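Local atomic coordinates of fructose-bisphosphate aldolase (Plasmodium falciparum, PDB entry 4TR9), a protein that belongs to the class I fructose-bisphosphate aldolase family, enzymes built on a TIM barrel, and assembles here from four chains. Residues R337-A340 and N341-T345; G280-E284 and E285-V289; T174-G177 and L178-A182; C219-K222 and A223-E226. One frame throughout, in Å; residues are numbered along the deposited sequence. Where two conformers were deposited one is given.

Contact 1: residues R337-A340 and N341-T345; sequences RAEA and NSLAT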
loop_
_atom_site.group_PDB
_atom_site.type_symbol
_atom_site.label_atom_id
_atom_site.label_comp_id
_atom_site.label_asym_id
_atom_site.label_seq_id
_atom_site.Cartn_x
_atom_site.Cartn_y
_atom_site.Cartn_z
ATOM N N ARG A 337 -34.220 -24.064 16.439
ATOM C CA ARG A 337 -33.042 -23.204 16.462
ATOM C C ARG A 337 -32.936 -22.430 15.155
ATOM O O ARG A 337 -32.551 -21.261 15.142
ATOM C CB ARG A 337 -31.767 -24.015 16.703
ATOM C CG ARG A 337 -31.687 -24.675 18.073
ATOM C CD ARG A 337 -32.038 -23.701 19.185
ATOM N NE ARG A 337 -31.243 -22.478 19.125
ATOM C CZ ARG A 337 -31.443 -21.420 19.905
ATOM N NH1 ARG A 337 -30.675 -20.348 19.780
ATOM N NH2 ARG A 337 -32.414 -21.433 20.807
ATOM N N ALA A 338 -33.283 -23.093 14.056
ATOM C CA ALA A 338 -33.286 -22.458 12.746
ATOM C C ALA A 338 -34.334 -21.353 12.689
ATOM O O ALA A 338 -34.099 -20.291 12.115
ATOM C CB ALA A 338 -33.538 -23.487 11.656
ATOM N N GLU A 339 -35.490 -21.612 13.291
ATOM C CA GLU A 339 -36.569 -20.632 13.341
ATOM C C GLU A 339 -36.200 -19.474 14.260
ATOM O O GLU A 339 -36.581 -18.329 14.015
ATOM C CB GLU A 339 -37.870 -21.286 13.810
ATOM C CG GLU A 339 -39.079 -20.362 13.782
ATOM C CD GLU A 339 -40.343 -21.039 14.273
ATOM O OE1 GLU A 339 -40.240 -22.090 14.939
ATOM O OE2 GLU A 339 -41.444 -20.519 13.991
ATOM N N ALA A 340 -35.457 -19.783 15.318
ATOM C CA ALA A 340 -35.027 -18.778 16.284
ATOM C C ALA A 340 -34.129 -17.737 15.627
ATOM O O ALA A 340 -34.316 -16.534 15.811
ATOM C CB ALA A 340 -34.307 -19.438 17.449
ATOM N N ASN A 341 -33.155 -18.209 14.858
ATOM C CA ASN A 341 -32.240 -17.321 14.157
ATOM C C ASN A 341 -32.899 -16.677 12.942
ATOM O O ASN A 341 -32.468 -15.622 12.479
ATOM C CB ASN A 341 -30.980 -18.079 13.739
ATOM C CG ASN A 341 -30.139 -18.507 14.925
ATOM O OD1 ASN A 341 -29.866 -17.713 15.825
ATOM N ND2 ASN A 341 -29.734 -19.770 14.939
ATOM N N SER A 342 -33.945 -17.316 12.427
ATOM C CA SER A 342 -34.707 -16.755 11.318
ATOM C C SER A 342 -35.480 -15.523 11.771
ATOM O O SER A 342 -35.491 -14.498 11.092
ATOM C CB SER A 342 -35.667 -17.793 10.739
ATOM O OG SER A 342 -36.411 -17.250 9.661
ATOM N N LEU A 343 -36.125 -15.636 12.928
ATOM C CA LEU A 343 -36.847 -14.518 13.523
ATOM C C LEU A 343 -35.875 -13.424 13.947
ATOM O O LEU A 343 -36.237 -12.249 14.017
ATOM C CB LEU A 343 -37.671 -14.985 14.723
ATOM C CG LEU A 343 -38.799 -15.977 14.439
ATOM C CD1 LEU A 343 -39.402 -16.482 15.739
ATOM C CD2 LEU A 343 -39.865 -15.335 13.566
ATOM N N ALA A 344 -34.639 -13.823 14.230
ATOM C CA ALA A 344 -33.601 -12.884 14.624
ATOM C C ALA A 344 -33.229 -11.964 13.467
ATOM O O ALA A 344 -32.782 -10.839 13.681
ATOM C CB ALA A 344 -32.374 -13.628 15.127
ATOM N N THR A 345 -33.418 -12.446 12.242
ATOM C CA THR A 345 -33.122 -11.652 11.054
ATOM C C THR A 345 -34.146 -10.537 10.871
ATOM O O THR A 345 -33.843 -9.494 10.293
ATOM C CB THR A 345 -33.096 -12.517 9.780
ATOM O OG1 THR A 345 -34.389 -13.097 9.564
ATOM C CG2 THR A 345 -32.057 -13.622 9.902
HETATM O O HOH W 1 -28.919 -20.141 18.003
#

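Contact 2: residues G280-E284 and E285-V289; sequences GGQSE and EEASV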
loop_
_atom_site.group_PDB
_atom_site.type_symbol
_atom_site.label_atom_id
_atom_site.label_comp_id
_atom_site.label_asym_id
_atom_site.label_seq_id
_atom_site.Cartn_x
_atom_site.Cartn_y
_atom_site.Cartn_z
ATOM N N GLY A 280 -19.226 -18.410 16.535
ATOM C CA GLY A 280 -18.007 -18.422 17.321
ATOM C C GLY A 280 -18.168 -19.251 18.579
ATOM O O GLY A 280 -18.684 -20.367 18.532
ATOM N N GLY A 281 -17.735 -18.703 19.709
ATOM C CA GLY A 281 -17.844 -19.396 20.980
ATOM C C GLY A 281 -19.118 -19.061 21.732
ATOM O O GLY A 281 -19.319 -19.519 22.857
ATOM N N GLN A 282 -19.979 -18.259 21.112
ATOM C CA GLN A 282 -21.237 -17.857 21.737
ATOM C C GLN A 282 -22.159 -19.050 21.941
ATOM O O GLN A 282 -22.122 -20.012 21.174
ATOM C CB GLN A 282 -21.949 -16.799 20.892
ATOM C CG GLN A 282 -21.152 -15.530 20.657
ATOM C CD GLN A 282 -21.891 -14.542 19.777
ATOM O OE1 GLN A 282 -23.105 -14.372 19.899
ATOM N NE2 GLN A 282 -21.165 -13.891 18.876
ATOM N N SER A 283 -22.989 -18.983 22.976
ATOM C CA SER A 283 -23.989 -20.016 23.209
ATOM C C SER A 283 -25.074 -19.916 22.146
ATOM O O SER A 283 -25.164 -18.914 21.437
ATOM C CB SER A 283 -24.591 -19.889 24.609
ATOM O OG SER A 283 -25.262 -18.650 24.767
ATOM N N GLU A 284 -25.892 -20.958 22.030
ATOM C CA GLU A 284 -26.956 -20.987 21.033
ATOM C C GLU A 284 -27.917 -19.818 21.198
ATOM O O GLU A 284 -28.277 -19.159 20.223
ATOM C CB GLU A 284 -27.731 -22.303 21.111
ATOM C CG GLU A 284 -26.973 -23.512 20.596
ATOM C CD GLU A 284 -27.814 -24.771 20.630
ATOM O OE1 GLU A 284 -28.749 -24.839 21.455
ATOM O OE2 GLU A 284 -27.549 -25.690 19.826
ATOM N N GLU A 285 -28.323 -19.563 22.436
ATOM C CA GLU A 285 -29.299 -18.519 22.721
ATOM C C GLU A 285 -28.723 -17.124 22.489
ATOM O O GLU A 285 -29.356 -16.285 21.850
ATOM C CB GLU A 285 -29.809 -18.642 24.157
ATOM C CG GLU A 285 -30.978 -17.725 24.477
ATOM C CD GLU A 285 -32.216 -18.051 23.663
ATOM O OE1 GLU A 285 -32.410 -19.236 23.318
ATOM O OE2 GLU A 285 -32.995 -17.121 23.364
ATOM N N GLU A 286 -27.524 -16.882 23.009
ATOM C CA GLU A 286 -26.884 -15.578 22.873
ATOM C C GLU A 286 -26.547 -15.264 21.418
ATOM O O GLU A 286 -26.517 -14.102 21.019
ATOM C CB GLU A 286 -25.622 -15.507 23.735
ATOM C CG GLU A 286 -25.898 -15.500 25.231
ATOM C CD GLU A 286 -24.631 -15.424 26.060
ATOM O OE1 GLU A 286 -23.531 -15.520 25.477
ATOM O OE2 GLU A 286 -24.736 -15.268 27.295
ATOM N N ALA A 287 -26.297 -16.305 20.629
ATOM C CA ALA A 287 -26.034 -16.132 19.205
ATOM C C ALA A 287 -27.295 -15.671 18.482
ATOM O O ALA A 287 -27.223 -14.994 17.457
ATOM C CB ALA A 287 -25.514 -17.424 18.597
ATOM N N SER A 288 -28.449 -16.046 19.026
ATOM C CA SER A 288 -29.731 -15.642 18.464
ATOM C C SER A 288 -30.140 -14.268 18.978
ATOM O O SER A 288 -30.682 -13.452 18.232
ATOM C CB SER A 288 -30.814 -16.671 18.798
ATOM O OG SER A 288 -30.503 -17.938 18.246
ATOM N N VAL A 289 -29.878 -14.021 20.258
ATOM C CA VAL A 289 -30.208 -12.744 20.877
ATOM C C VAL A 289 -29.389 -11.613 20.259
ATOM O O VAL A 289 -29.928 -10.560 19.921
ATOM C CB VAL A 289 -29.972 -12.780 22.401
ATOM C CG1 VAL A 289 -30.121 -11.392 23.001
ATOM C CG2 VAL A 289 -30.935 -13.757 23.062
HETATM O O HOH W 1 -28.919 -20.141 18.003
#

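Contact 3: residues T174-G177 and L178-A182; sequences TAWG and LARYA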
loop_
_atom_site.group_PDB
_atom_site.type_symbol
_atom_site.label_atom_id
_atom_site.label_comp_id
_atom_site.label_asym_id
_atom_site.label_seq_id
_atom_site.Cartn_x
_atom_site.Cartn_y
_atom_site.Cartn_z
ATOM N N THR A 174 -3.894 -12.132 5.606
ATOM C CA THR A 174 -5.292 -12.525 5.711
ATOM C C THR A 174 -6.099 -11.925 4.567
ATOM O O THR A 174 -6.837 -12.627 3.878
ATOM C CB THR A 174 -5.903 -12.084 7.054
ATOM O OG1 THR A 174 -5.418 -12.930 8.104
ATOM C CG2 THR A 174 -7.422 -12.162 7.007
ATOM N N ALA A 175 -5.935 -10.621 4.365
ATOM C CA ALA A 175 -6.686 -9.894 3.349
ATOM C C ALA A 175 -6.373 -10.388 1.939
ATOM O O ALA A 175 -7.280 -10.637 1.147
ATOM C CB ALA A 175 -6.407 -8.402 3.459
ATOM N N TRP A 176 -5.088 -10.529 1.629
ATOM C CA TRP A 176 -4.673 -10.953 0.297
ATOM C C TRP A 176 -5.033 -12.413 0.046
ATOM O O TRP A 176 -5.369 -12.794 -1.077
ATOM C CB TRP A 176 -3.169 -10.741 0.104
ATOM C CG TRP A 176 -2.737 -10.871 -1.323
ATOM C CD1 TRP A 176 -2.143 -11.952 -1.908
ATOM C CD2 TRP A 176 -2.877 -9.885 -2.355
ATOM N NE1 TRP A 176 -1.900 -11.698 -3.237
ATOM C CE2 TRP A 176 -2.343 -10.435 -3.535
ATOM C CE3 TRP A 176 -3.402 -8.589 -2.391
ATOM C CZ2 TRP A 176 -2.317 -9.736 -4.740
ATOM C CZ3 TRP A 176 -3.376 -7.896 -3.588
ATOM C CH2 TRP A 176 -2.837 -8.470 -4.746
ATOM N N GLY A 177 -4.961 -13.226 1.095
ATOM C CA GLY A 177 -5.331 -14.627 1.002
ATOM C C GLY A 177 -6.799 -14.783 0.658
ATOM O O GLY A 177 -7.160 -15.548 -0.237
ATOM N N LEU A 178 -7.645 -14.049 1.374
ATOM C CA LEU A 178 -9.075 -14.027 1.094
ATOM C C LEU A 178 -9.337 -13.450 -0.292
ATOM O O LEU A 178 -10.266 -13.864 -0.984
ATOM C CB LEU A 178 -9.819 -13.211 2.152
ATOM C CG LEU A 178 -9.902 -13.802 3.560
ATOM C CD1 LEU A 178 -10.210 -12.715 4.576
ATOM C CD2 LEU A 178 -10.955 -14.895 3.614
ATOM N N ALA A 179 -8.504 -12.493 -0.686
ATOM C CA ALA A 179 -8.649 -11.824 -1.973
ATOM C C ALA A 179 -8.434 -12.782 -3.141
ATOM O O ALA A 179 -9.247 -12.837 -4.065
ATOM C CB ALA A 179 -7.681 -10.655 -2.068
ATOM N N ARG A 180 -7.336 -13.531 -3.097
ATOM C CA ARG A 180 -7.017 -14.494 -4.145
ATOM C C ARG A 180 -8.090 -15.572 -4.243
ATOM O O ARG A 180 -8.545 -15.911 -5.335
ATOM C CB ARG A 180 -5.652 -15.134 -3.887
ATOM C CG ARG A 180 -4.489 -14.161 -3.944
ATOM C CD ARG A 180 -4.155 -13.767 -5.373
ATOM N NE ARG A 180 -3.506 -14.850 -6.110
ATOM C CZ ARG A 180 -4.101 -15.586 -7.044
ATOM N NH1 ARG A 180 -3.429 -16.548 -7.659
ATOM N NH2 ARG A 180 -5.367 -15.356 -7.366
ATOM N N TYR A 181 -8.489 -16.099 -3.090
ATOM C CA TYR A 181 -9.499 -17.148 -3.017
ATOM C C TYR A 181 -10.814 -16.733 -3.664
ATOM O O TYR A 181 -11.419 -17.502 -4.409
ATOM C CB TYR A 181 -9.736 -17.542 -1.557
ATOM C CG TYR A 181 -11.188 -17.782 -1.196
ATOM C CD1 TYR A 181 -11.806 -18.995 -1.478
ATOM C CD2 TYR A 181 -11.936 -16.798 -0.559
ATOM C CE1 TYR A 181 -13.130 -19.217 -1.143
ATOM C CE2 TYR A 181 -13.260 -17.010 -0.225
ATOM C CZ TYR A 181 -13.850 -18.221 -0.518
ATOM O OH TYR A 181 -15.166 -18.436 -0.181
ATOM N N ALA A 182 -11.250 -15.512 -3.376
ATOM C CA ALA A 182 -12.544 -15.038 -3.841
ATOM C C ALA A 182 -12.571 -14.862 -5.356
ATOM O O ALA A 182 -13.583 -15.134 -6.000
ATOM C CB ALA A 182 -12.907 -13.735 -3.146
#

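Contact 4: residues C219-K222 and A223-E226; sequences CVFK and ALQE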
loop_
_atom_site.group_PDB
_atom_site.type_symbol
_atom_site.label_atom_id
_atom_site.label_comp_id
_atom_site.label_asym_id
_atom_site.label_seq_id
_atom_site.Cartn_x
_atom_site.Cartn_y
_atom_site.Cartn_z
ATOM N N CYS A 219 -8.913 -3.377 5.156
ATOM C CA CYS A 219 -7.829 -3.995 4.402
ATOM C C CYS A 219 -8.332 -5.179 3.582
ATOM O O CYS A 219 -7.831 -5.445 2.488
ATOM C CB CYS A 219 -6.710 -4.442 5.343
ATOM S SG CYS A 219 -5.251 -5.101 4.507
ATOM N N VAL A 220 -9.323 -5.887 4.115
ATOM C CA VAL A 220 -9.903 -7.034 3.423
ATOM C C VAL A 220 -10.572 -6.602 2.123
ATOM O O VAL A 220 -10.273 -7.137 1.056
ATOM C CB VAL A 220 -10.928 -7.774 4.307
ATOM C CG1 VAL A 220 -11.772 -8.722 3.468
ATOM C CG2 VAL A 220 -10.219 -8.531 5.420
ATOM N N PHE A 221 -11.468 -5.624 2.214
ATOM C CA PHE A 221 -12.161 -5.119 1.034
ATOM C C PHE A 221 -11.206 -4.421 0.074
ATOM O O PHE A 221 -11.414 -4.439 -1.139
ATOM C CB PHE A 221 -13.290 -4.169 1.438
ATOM C CG PHE A 221 -14.547 -4.872 1.857
ATOM C CD1 PHE A 221 -15.492 -5.243 0.916
ATOM C CD2 PHE A 221 -14.781 -5.170 3.189
ATOM C CE1 PHE A 221 -16.651 -5.896 1.295
ATOM C CE2 PHE A 221 -15.937 -5.821 3.575
ATOM C CZ PHE A 221 -16.874 -6.185 2.627
ATOM N N LYS A 222 -10.161 -3.805 0.618
ATOM C CA LYS A 222 -9.137 -3.188 -0.213
ATOM C C LYS A 222 -8.488 -4.245 -1.093
ATOM O O LYS A 222 -8.394 -4.081 -2.308
ATOM C CB LYS A 222 -8.083 -2.485 0.643
ATOM C CG LYS A 222 -6.979 -1.807 -0.156
ATOM C CD LYS A 222 -7.548 -0.806 -1.148
ATOM C CE LYS A 222 -6.459 0.082 -1.730
ATOM N NZ LYS A 222 -5.401 -0.692 -2.434
ATOM N N ALA A 223 -8.060 -5.339 -0.472
ATOM C CA ALA A 223 -7.464 -6.450 -1.203
ATOM C C ALA A 223 -8.475 -7.075 -2.161
ATOM O O ALA A 223 -8.108 -7.583 -3.219
ATOM C CB ALA A 223 -6.927 -7.495 -0.238
ATOM N N LEU A 224 -9.750 -7.030 -1.784
ATOM C CA LEU A 224 -10.807 -7.599 -2.613
ATOM C C LEU A 224 -10.976 -6.841 -3.925
ATOM O O LEU A 224 -11.203 -7.446 -4.973
ATOM C CB LEU A 224 -12.136 -7.626 -1.855
ATOM C CG LEU A 224 -12.327 -8.766 -0.851
ATOM C CD1 LEU A 224 -13.713 -8.708 -0.231
ATOM C CD2 LEU A 224 -12.090 -10.116 -1.511
ATOM N N GLN A 225 -10.859 -5.519 -3.868
ATOM C CA GLN A 225 -11.089 -4.693 -5.048
ATOM C C GLN A 225 -9.860 -4.627 -5.950
ATOM O O GLN A 225 -9.970 -4.306 -7.133
ATOM C CB GLN A 225 -11.521 -3.286 -4.635
ATOM C CG GLN A 225 -12.774 -3.270 -3.773
ATOM C CD GLN A 225 -13.693 -2.110 -4.091
ATOM O OE1 GLN A 225 -13.441 -1.336 -5.015
ATOM N NE2 GLN A 225 -14.772 -1.985 -3.327
ATOM N N GLU A 226 -8.693 -4.934 -5.394
ATOM C CA GLU A 226 -7.470 -4.925 -6.184
ATOM C C GLU A 226 -7.358 -6.188 -7.032
ATOM O O GLU A 226 -6.699 -6.187 -8.072
ATOM C CB GLU A 226 -6.244 -4.774 -5.283
ATOM C CG GLU A 226 -6.229 -3.472 -4.497
ATOM C CD GLU A 226 -6.722 -2.292 -5.316
ATOM O OE1 GLU A 226 -6.061 -1.939 -6.316
ATOM O OE2 GLU A 226 -7.774 -1.720 -4.964
#

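Contact 1: residues R337-A340 and N341-T345
The guanidinium of R337 reaches N341, one helical turn on, through a shared water. The CB of A340 lies over the centre of one guanidinium face, 4.2 Å above the plane. Water 1 sits in the plane at the edge and accepts from R337 NH1 at 2.5 Å, unusually short, so the exact length is doubtful. The same water accepts from N341 ND2 at 3.2 Å. The two side chains are thus bridged along an alpha helix, the one that spans 327-346 near the end of the class I aldolase chain. Three successive bends near -60° (chi1 -66°) carry the guanidinium forward along the helix until one face lies against A340 CB.

The N341 amide is held at both ends. Its OD1 is hydrogen-bonded to S288 of helix 284-295, while ND2 faces the water. ND2 also comes near the carbonyl of R337, but the angle is too poor for a bond. That carbonyl is taken instead by the backbone of N341, with N to R337 O at 3.1 Å. S342 N also bonds to A338 O, less straight, and the S342 hydroxyl binds the carbonyl of G33. A338 and S342 both rest on F78, so this side of the helix is buried. On a more open side, E339 and L343 make a loose apolar touch, CG of E339 to CD1 of L343 at 4.4 Å. Behind it L343 N bonds to E339 O at 2.9 Å, and L343 CG sits 3.3 Å from that same E339 oxygen.

Contact 2: residues G280-E284 and E285-V289
S283 caps the helix that E285 and E286 continue. Its hydroxyl takes the N-cap role and accepts from the backbone N of E286, with OG to N at 3.4 Å, a weak bond. A chi1 of 62° sets OG between the backbone N and the carbonyl carbon, within reach of E286 N. E286 lies close against it, its CG 3.2 Å from S283 OG.

The regular backbone bonds start here too. A287 N bonds to S283 O at 3.0 Å, with an N-H...O angle of 146°. S288 N to E284 O is weaker at 3.3 Å.

Water adds a third kind of link. Water 1 lies between S288 OG, at 2.7 Å, and E284 O, at a short 2.5 Å. It could link the carbonyl of E284 to the side chain one turn on, but the proton arrangement is uncertain. S288 OG has a further partner in N341.

The polar ends of Q282, E284 and E285 find partners beyond the two segments. The carboxylate of E284 bonds to S315 and that of E285 to the hydroxyl of Y349, which probably eases any repulsion between them. The amide oxygen of Q282 passes over the backbone of A287, with OE1 to CA at 3.5 Å, and is hydrogen-bonded by N290 further along the helix.

In the barrel, residues 280-284 lead from strand 274-277 into helix 284-295, whose first turns hold 285-289. A287 packs on A311 and E284 on A314, both of helix 310-320, while helix 327-346 approaches at R337 and N341.

Contact 3: residues T174-G177 and L178-A182
W176 swings its ring away from its own backbone N (chi1 -167°), while R180 keeps CG beside its N (chi1 -64°) and bends again at the next two torsions. The indole and the arginine chain therefore meet on one side of the helix. The touch is made by the five-membered ring: NE1 of W176 lies 3.6 Å from R180 CG and 3.7 Å from R180 CD. The approach is oblique to the ring. Aliphatic CG and CD, not the guanidinium, touch the indole, and the two planes stand 70° apart. Both polar ends serve the subunit boundary. E173 of the second subunit, through its OE1, takes a hydrogen bond from W176 NE1 and a salt bridge from R180 NE. A single carboxylate oxygen thus ties the pair to the next chain.

The side that faces the sheet is apolar. T174 and L178 lie side by side and point the same way, CG2 of T174 to CD1 of L178 at 3.7 Å. The T174 hydroxyl turns back to the carbonyl of S170. Underneath, L178 N bonds to T174 O at 3.0 Å and R180 N to W176 O at 2.9 Å. L178 packs on strands 150-157 and 191-198, and Y181 stacks on W153. Helix 168-187 is the crossover helix between these parallel strands, a beta-alpha-beta unit of the TIM barrel.

Contact 4: residues C219-K222 and A223-E226
The carbonyl oxygen of K222 accepts one regular bond, from E226 N at 3.2 Å, and one weak one, from Q225 N at 3.3 Å. The better bond of Q225 N is to F221 O at 3.0 Å. The E226 side chain folds in as well, with CG 3.1 Å from the same K222 oxygen. This is the last turn of helix 206-226, where the chain is about to leave the helix.

The side chains of K222 and E226 cross obliquely. K222 starts with CG opposite its backbone N (chi1 -180°) and then bends twice, at chi2 and chi4, which carries NZ along the helix toward E226. E226 bends at chi2 to meet it. NZ of K222 and OE2 of E226 are 3.6 Å apart, a long salt bridge. It is also doubtful in detail, because E226 was modelled in two conformers.

L224 serves the apolar side. Its CD1 meets V220 CG1 at 4.2 Å, the two side chains lying alongside each other. L224 CD1 also lies 4.1 Å from F221 CD1, oblique to the ring. V220 goes on to pack on V194 and P196 of strand 191-198.

The third subunit adds to the polar side: Q225 NE2 bonds to the carbonyl of R266 there, and K222 packs on its own counterpart. The chemistry implies a helix end fixed by backbone bonds and by apolar packing of V220, F221 and L224, with the K222-E226 ion pair giving only a loose and probably mobile addition.

How the contacts relate
Along the chain the order is contact 3, contact 4, contact 2, contact 1. They fall into two pairs within one barrel. Contacts 3 and 4 have centres about 8 Å apart. Their helices, 168-187 and 206-226, follow successive strands and touch through small residues, A175 and A179 against C219 and A223. Contacts 1 and 2 have centres about 12 Å apart and share water 1. There helix 327-346 meets the start of helix 284-295. Centres of different pairs are about 28 to 31 Å apart. Contact 3 touches the second subunit and contact 4 the third, so this pair serves the assembly. Contacts 1 and 2 join the C-terminal helix to the barrel.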